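Local coordinates for protein aminopeptidase C (Lactobacillus rhamnosus, PDB 4K7C) that probably acts as a cysteine aminopeptidase of the papain-like peptidase C1 family, removing residues from the N-terminus of peptides, at residues K302-K310 with G370-W381. Residues are numbered along the deposited sequence; the frame is centred on the assembly and turned at random.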
ATOM      1  N   LYS A 302      22.301  40.146  -3.864  1.00 22.63           N
ATOM      2  CA  LYS A 302      20.970  40.073  -3.255  1.00 22.86           C
ATOM      3  C   LYS A 302      20.090  41.293  -3.567  1.00 22.72           C
ATOM      4  O   LYS A 302      18.867  41.188  -3.776  1.00 19.49           O
ATOM      5  CB  LYS A 302      21.094  39.900  -1.732  1.00 22.22           C
ATOM      6  CG  LYS A 302      21.405  38.503  -1.313  1.00 23.63           C
ATOM      7  CD  LYS A 302      22.053  38.391   0.079  1.00 25.48           C
ATOM      8  CE  LYS A 302      21.104  38.772   1.163  1.00 21.74           C
ATOM      9  NZ  LYS A 302      21.685  38.826   2.517  1.00 21.48           N
ATOM     10  N   ASP A 303      20.684  42.495  -3.524  1.00 21.11           N
ATOM     11  CA  ASP A 303      19.894  43.713  -3.870  1.00 21.67           C
ATOM     12  C   ASP A 303      19.317  43.702  -5.262  1.00 19.70           C
ATOM     13  O   ASP A 303      18.204  44.102  -5.441  1.00 19.93           O
ATOM     14  CB  ASP A 303      20.746  44.954  -3.719  1.00 23.76           C
ATOM     15  CG  ASP A 303      20.990  45.314  -2.244  1.00 31.57           C
ATOM     16  OD1 ASP A 303      20.247  44.839  -1.345  1.00 34.80           O
ATOM     17  OD2 ASP A 303      21.910  46.133  -2.025  1.00 35.77           O
ATOM     18  N   LEU A 304      20.063  43.145  -6.237  1.00 19.57           N
ATOM     19  CA  LEU A 304      19.521  42.918  -7.588  1.00 21.10           C
ATOM     20  C   LEU A 304      18.379  41.966  -7.650  1.00 22.24           C
ATOM     21  O   LEU A 304      17.376  42.226  -8.297  1.00 22.88           O
ATOM     22  CB  LEU A 304      20.611  42.406  -8.538  1.00 20.86           C
ATOM     23  CG  LEU A 304      21.804  43.359  -8.766  1.00 22.16           C
ATOM     24  CD1 LEU A 304      22.911  42.697  -9.443  1.00 23.05           C
ATOM     25  CD2 LEU A 304      21.410  44.604  -9.556  1.00 25.52           C
ATOM     26  N   ALA A 305      18.486  40.837  -6.911  1.00 20.37           N
ATOM     27  CA  ALA A 305      17.361  39.932  -6.836  1.00 19.09           C
ATOM     28  C   ALA A 305      16.115  40.556  -6.281  1.00 20.29           C
ATOM     29  O   ALA A 305      15.028  40.339  -6.821  1.00 19.24           O
ATOM     30  CB  ALA A 305      17.721  38.647  -6.058  1.00 18.36           C
ATOM     31  N   ILE A 306      16.247  41.288  -5.159  1.00 21.15           N
ATOM     32  CA  ILE A 306      15.133  42.000  -4.592  1.00 19.84           C
ATOM     33  C   ILE A 306      14.470  43.046  -5.534  1.00 21.26           C
ATOM     34  O   ILE A 306      13.287  43.143  -5.623  1.00 22.55           O
ATOM     35  CB  ILE A 306      15.594  42.647  -3.267  1.00 20.92           C
ATOM     36  CG1 ILE A 306      15.904  41.560  -2.260  1.00 19.15           C
ATOM     37  CG2 ILE A 306      14.527  43.545  -2.681  1.00 22.33           C
ATOM     38  CD1 ILE A 306      16.749  42.019  -1.053  1.00 19.86           C
ATOM     39  N   LYS A 307      15.307  43.801  -6.238  1.00 21.71           N
ATOM     40  CA  LYS A 307      14.867  44.781  -7.226  1.00 25.83           C
ATOM     41  C   LYS A 307      14.009  44.105  -8.326  1.00 21.04           C
ATOM     42  O   LYS A 307      12.877  44.536  -8.666  1.00 22.74           O
ATOM     43  CB  LYS A 307      16.112  45.461  -7.803  1.00 27.59           C
ATOM     44  CG  LYS A 307      15.771  46.679  -8.604  1.00 34.74           C
ATOM     45  CD  LYS A 307      17.035  47.403  -9.038  1.00 41.13           C
ATOM     46  CE  LYS A 307      16.679  48.740  -9.682  1.00 46.98           C
ATOM     47  NZ  LYS A 307      17.924  49.256 -10.296  1.00 52.72           N
ATOM     48  N   GLN A 308      14.473  42.975  -8.808  1.00 21.16           N
ATOM     49  CA  GLN A 308      13.754  42.220  -9.819  1.00 21.90           C
ATOM     50  C   GLN A 308      12.403  41.681  -9.260  1.00 21.53           C
ATOM     51  O   GLN A 308      11.331  41.799  -9.889  1.00 20.42           O
ATOM     52  CB  GLN A 308      14.672  41.127 -10.419  1.00 20.70           C
ATOM     53  CG  GLN A 308      14.073  40.382 -11.574  1.00 21.29           C
ATOM     54  CD  GLN A 308      15.088  39.788 -12.515  1.00 23.16           C
ATOM     55  OE1 GLN A 308      16.034  40.465 -12.938  1.00 22.77           O
ATOM     56  NE2 GLN A 308      14.899  38.512 -12.873  1.00 24.60           N
ATOM     57  N   LEU A 309      12.447  41.082  -8.071  1.00 20.29           N
ATOM     58  CA  LEU A 309      11.196  40.681  -7.403  1.00 19.44           C
ATOM     59  C   LEU A 309      10.197  41.824  -7.193  1.00 17.39           C
ATOM     60  O   LEU A 309       9.001  41.667  -7.427  1.00 21.58           O
ATOM     61  CB  LEU A 309      11.512  39.934  -6.050  1.00 21.47           C
ATOM     62  CG  LEU A 309      12.235  38.588  -6.289  1.00 20.47           C
ATOM     63  CD1 LEU A 309      12.701  38.040  -4.940  1.00 23.00           C
ATOM     64  CD2 LEU A 309      11.307  37.561  -6.972  1.00 20.48           C
ATOM     65  N   LYS A 310      10.695  42.998  -6.799  1.00 21.54           N
ATOM     66  CA  LYS A 310       9.825  44.118  -6.482  1.00 24.23           C
ATOM     67  C   LYS A 310       9.170  44.658  -7.782  1.00 22.13           C
ATOM     68  O   LYS A 310       8.067  45.196  -7.762  1.00 27.86           O
ATOM     69  CB  LYS A 310      10.609  45.206  -5.774  1.00 24.83           C
ATOM     70  CG  LYS A 310      10.850  45.000  -4.307  1.00 28.29           C
ATOM     71  CD  LYS A 310      11.620  46.213  -3.789  1.00 31.04           C
ATOM     72  CE  LYS A 310      11.599  46.268  -2.298  1.00 35.21           C
ATOM     73  NZ  LYS A 310      12.536  47.334  -1.848  1.00 39.40           N
ATOM     74  N   GLY A 370       9.420  35.313  -4.351  1.00 19.14           N
ATOM     75  CA  GLY A 370       8.990  36.109  -3.192  1.00 17.73           C
ATOM     76  C   GLY A 370      10.185  36.308  -2.283  1.00 18.00           C
ATOM     77  O   GLY A 370      11.212  35.610  -2.400  1.00 16.20           O
ATOM     78  N   VAL A 371      10.045  37.320  -1.434  1.00 18.08           N
ATOM     79  CA  VAL A 371      11.034  37.697  -0.399  1.00 17.49           C
ATOM     80  C   VAL A 371      10.321  38.435   0.669  1.00 17.54           C
ATOM     81  O   VAL A 371       9.435  39.221   0.360  1.00 20.66           O
ATOM     82  CB  VAL A 371      12.269  38.492  -0.991  1.00 18.49           C
ATOM     83  CG1 VAL A 371      11.860  39.874  -1.528  1.00 20.33           C
ATOM     84  CG2 VAL A 371      13.401  38.495   0.021  1.00 18.61           C
ATOM     85  N   ASP A 372      10.581  38.083   1.930  1.00 16.91           N
ATOM     86  CA  ASP A 372      10.016  38.752   3.084  1.00 18.78           C
ATOM     87  C   ASP A 372      11.067  39.767   3.467  1.00 18.26           C
ATOM     88  O   ASP A 372      12.245  39.428   3.843  1.00 21.06           O
ATOM     89  CB  ASP A 372       9.791  37.772   4.252  1.00 17.69           C
ATOM     90  CG  ASP A 372       8.820  38.297   5.283  1.00 17.96           C
ATOM     91  OD1 ASP A 372       7.910  39.061   4.924  1.00 15.23           O
ATOM     92  OD2 ASP A 372       8.929  37.874   6.459  1.00 18.18           O
ATOM     93  N   LEU A 373      10.584  41.010   3.486  1.00 17.22           N
ATOM     94  CA  LEU A 373      11.441  42.143   3.902  1.00 19.75           C
ATOM     95  C   LEU A 373      10.913  42.712   5.226  1.00 19.16           C
ATOM     96  O   LEU A 373       9.755  43.126   5.308  1.00 21.37           O
ATOM     97  CB  LEU A 373      11.348  43.235   2.815  1.00 20.92           C
ATOM     98  CG  LEU A 373      11.901  42.890   1.447  1.00 21.67           C
ATOM     99  CD1 LEU A 373      11.709  44.146   0.560  1.00 22.97           C
ATOM    100  CD2 LEU A 373      13.343  42.453   1.445  1.00 24.70           C
ATOM    101  N   VAL A 374      11.734  42.673   6.262  1.00 21.13           N
ATOM    102  CA  VAL A 374      11.394  43.168   7.600  1.00 20.92           C
ATOM    103  C   VAL A 374      12.450  44.229   7.958  1.00 21.52           C
ATOM    104  O   VAL A 374      13.670  43.999   7.844  1.00 22.30           O
ATOM    105  CB  VAL A 374      11.424  42.058   8.676  1.00 20.90           C
ATOM    106  CG1 VAL A 374      10.990  42.624  10.048  1.00 24.33           C
ATOM    107  CG2 VAL A 374      10.457  40.919   8.339  1.00 22.25           C
ATOM    108  N   ASP A 375      11.969  45.415   8.314  1.00 26.79           N
ATOM    109  CA  ASP A 375      12.867  46.622   8.486  1.00 29.39           C
ATOM    110  C   ASP A 375      13.819  46.806   7.279  1.00 27.00           C
ATOM    111  O   ASP A 375      15.015  47.139   7.399  1.00 25.94           O
ATOM    112  CB  ASP A 375      13.658  46.530   9.793  1.00 32.86           C
ATOM    113  CG  ASP A 375      12.756  46.363  11.036  1.00 30.91           C
ATOM    114  OD1 ASP A 375      11.648  46.868  11.005  1.00 28.19           O
ATOM    115  OD2 ASP A 375      13.177  45.751  12.059  1.00 38.01           O
ATOM    116  N   GLY A 376      13.272  46.544   6.108  1.00 28.33           N
ATOM    117  CA  GLY A 376      14.001  46.763   4.843  1.00 28.81           C
ATOM    118  C   GLY A 376      15.046  45.715   4.521  1.00 29.96           C
ATOM    119  O   GLY A 376      15.769  45.881   3.566  1.00 32.40           O
ATOM    120  N   LYS A 377      15.178  44.652   5.324  1.00 28.02           N
ATOM    121  CA  LYS A 377      16.185  43.590   5.048  1.00 25.80           C
ATOM    122  C   LYS A 377      15.475  42.234   4.791  1.00 22.50           C
ATOM    123  O   LYS A 377      14.455  41.949   5.376  1.00 19.46           O
ATOM    124  CB  LYS A 377      17.112  43.428   6.232  1.00 29.85           C
ATOM    125  CG  LYS A 377      17.922  44.719   6.516  1.00 35.38           C
ATOM    126  CD  LYS A 377      19.348  44.394   6.988  1.00 42.16           C
ATOM    127  CE  LYS A 377      20.146  45.666   7.207  1.00 49.68           C
ATOM    128  NZ  LYS A 377      20.076  46.557   6.001  1.00 51.19           N
ATOM    129  N   PRO A 378      16.062  41.400   3.922  1.00 20.62           N
ATOM    130  CA  PRO A 378      15.410  40.120   3.626  1.00 19.91           C
ATOM    131  C   PRO A 378      15.558  39.133   4.775  1.00 22.54           C
ATOM    132  O   PRO A 378      16.660  39.007   5.329  1.00 18.37           O
ATOM    133  CB  PRO A 378      16.179  39.649   2.412  1.00 20.65           C
ATOM    134  CG  PRO A 378      17.509  40.319   2.508  1.00 20.31           C
ATOM    135  CD  PRO A 378      17.118  41.691   2.974  1.00 18.39           C
ATOM    136  N   THR A 379      14.481  38.470   5.190  1.00 18.84           N
ATOM    137  CA  THR A 379      14.646  37.404   6.233  1.00 16.56           C
ATOM    138  C   THR A 379      14.566  35.980   5.661  1.00 19.68           C
ATOM    139  O   THR A 379      15.100  35.023   6.260  1.00 19.92           O
ATOM    140  CB  THR A 379      13.584  37.632   7.333  1.00 18.97           C
ATOM    141  OG1 THR A 379      12.292  37.587   6.746  1.00 16.24           O
ATOM    142  CG2 THR A 379      13.796  38.978   8.004  1.00 21.43           C
ATOM    143  N   LYS A 380      13.795  35.870   4.580  1.00 18.13           N
ATOM    144  CA  LYS A 380      13.480  34.617   3.948  1.00 19.40           C
ATOM    145  C   LYS A 380      12.953  34.871   2.530  1.00 18.01           C
ATOM    146  O   LYS A 380      12.501  35.948   2.234  1.00 19.65           O
ATOM    147  CB  LYS A 380      12.490  33.749   4.744  1.00 19.10           C
ATOM    148  CG  LYS A 380      11.236  34.416   5.176  1.00 24.08           C
ATOM    149  CD  LYS A 380      10.516  33.689   6.305  1.00 26.39           C
ATOM    150  CE  LYS A 380       9.214  34.374   6.706  1.00 29.59           C
ATOM    151  NZ  LYS A 380       8.701  33.577   7.849  1.00 32.28           N
ATOM    152  N   TRP A 381      13.149  33.845   1.683  1.00 15.58           N
ATOM    153  CA  TRP A 381      12.927  33.907   0.253  1.00 15.61           C
ATOM    154  C   TRP A 381      12.011  32.751  -0.095  1.00 15.25           C
ATOM    155  O   TRP A 381      12.139  31.607   0.437  1.00 19.15           O
ATOM    156  CB  TRP A 381      14.229  33.697  -0.491  1.00 16.74           C
ATOM    157  CG  TRP A 381      15.296  34.717  -0.142  1.00 16.99           C
ATOM    158  CD1 TRP A 381      16.113  34.685   0.937  1.00 19.25           C
ATOM    159  CD2 TRP A 381      15.730  35.815  -0.956  1.00 17.42           C
ATOM    160  NE1 TRP A 381      16.956  35.807   0.943  1.00 19.05           N
ATOM    161  CE2 TRP A 381      16.728  36.505  -0.220  1.00 18.09           C
ATOM    162  CE3 TRP A 381      15.262  36.377  -2.191  1.00 19.02           C
ATOM    163  CZ2 TRP A 381      17.332  37.667  -0.691  1.00 16.86           C
ATOM    164  CZ3 TRP A 381      15.902  37.489  -2.684  1.00 19.22           C
ATOM    165  CH2 TRP A 381      16.904  38.143  -1.928  1.00 18.81           C
TER
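Ile306 and Leu309 of the helix 302-310 meet the six-membered ring of Trp381, the residue that this contact buries most. The ethyl branch of Ile306, with CG1 beside the backbone N (chi1 -67°), crosses the indole at about a right angle, and its CG1 lies 3.6 Å from Trp381 CH2. Ala305 CB and Leu309 CD1 both approach Trp381 CZ3, each at 4.0 Å, so that together with Ile306 they pack against the outer end of the six-membered ring. Val371 CG2, from the partner strand, sits over one face of the indole, 3.5 Å above its plane and displaced toward the rim, while the carbonyl oxygen of Lys302 lies near the plane at its edge.

Further van der Waals contacts widen the interface. Leu309 CD1 also reaches Val371 CG1 at 4.0 Å and packs against the carbonyl of Gly370. The tip of Ile306, CD1, is 4.0 Å from Pro378 CG, with Leu373 CD2 close by.

Two lysines contribute their aliphatic portions. Lys310 extends beyond CG to bring CE within 3.6 Å of Leu373 CD1. The Lys302 chain, bent at chi3 (68°), passes Pro378 with CE and delivers NZ to salt bridges with Asp401 and Asp405; Asp401 also accepts the indole N-H of Trp381, tying both side chains to the same carboxylate.

The strands 370-374 and 377-381 form a beta hairpin closed by a type I' turn from Val374 to Lys377, and the helix crosses the first strand at -108°, with the axes 8.7 Å apart. Around this packed face, the helix 401-407 supplies Phe404, stacked on Trp381, and Ile54 of the strand 54-55 touches Val371, Leu373 and Lys310.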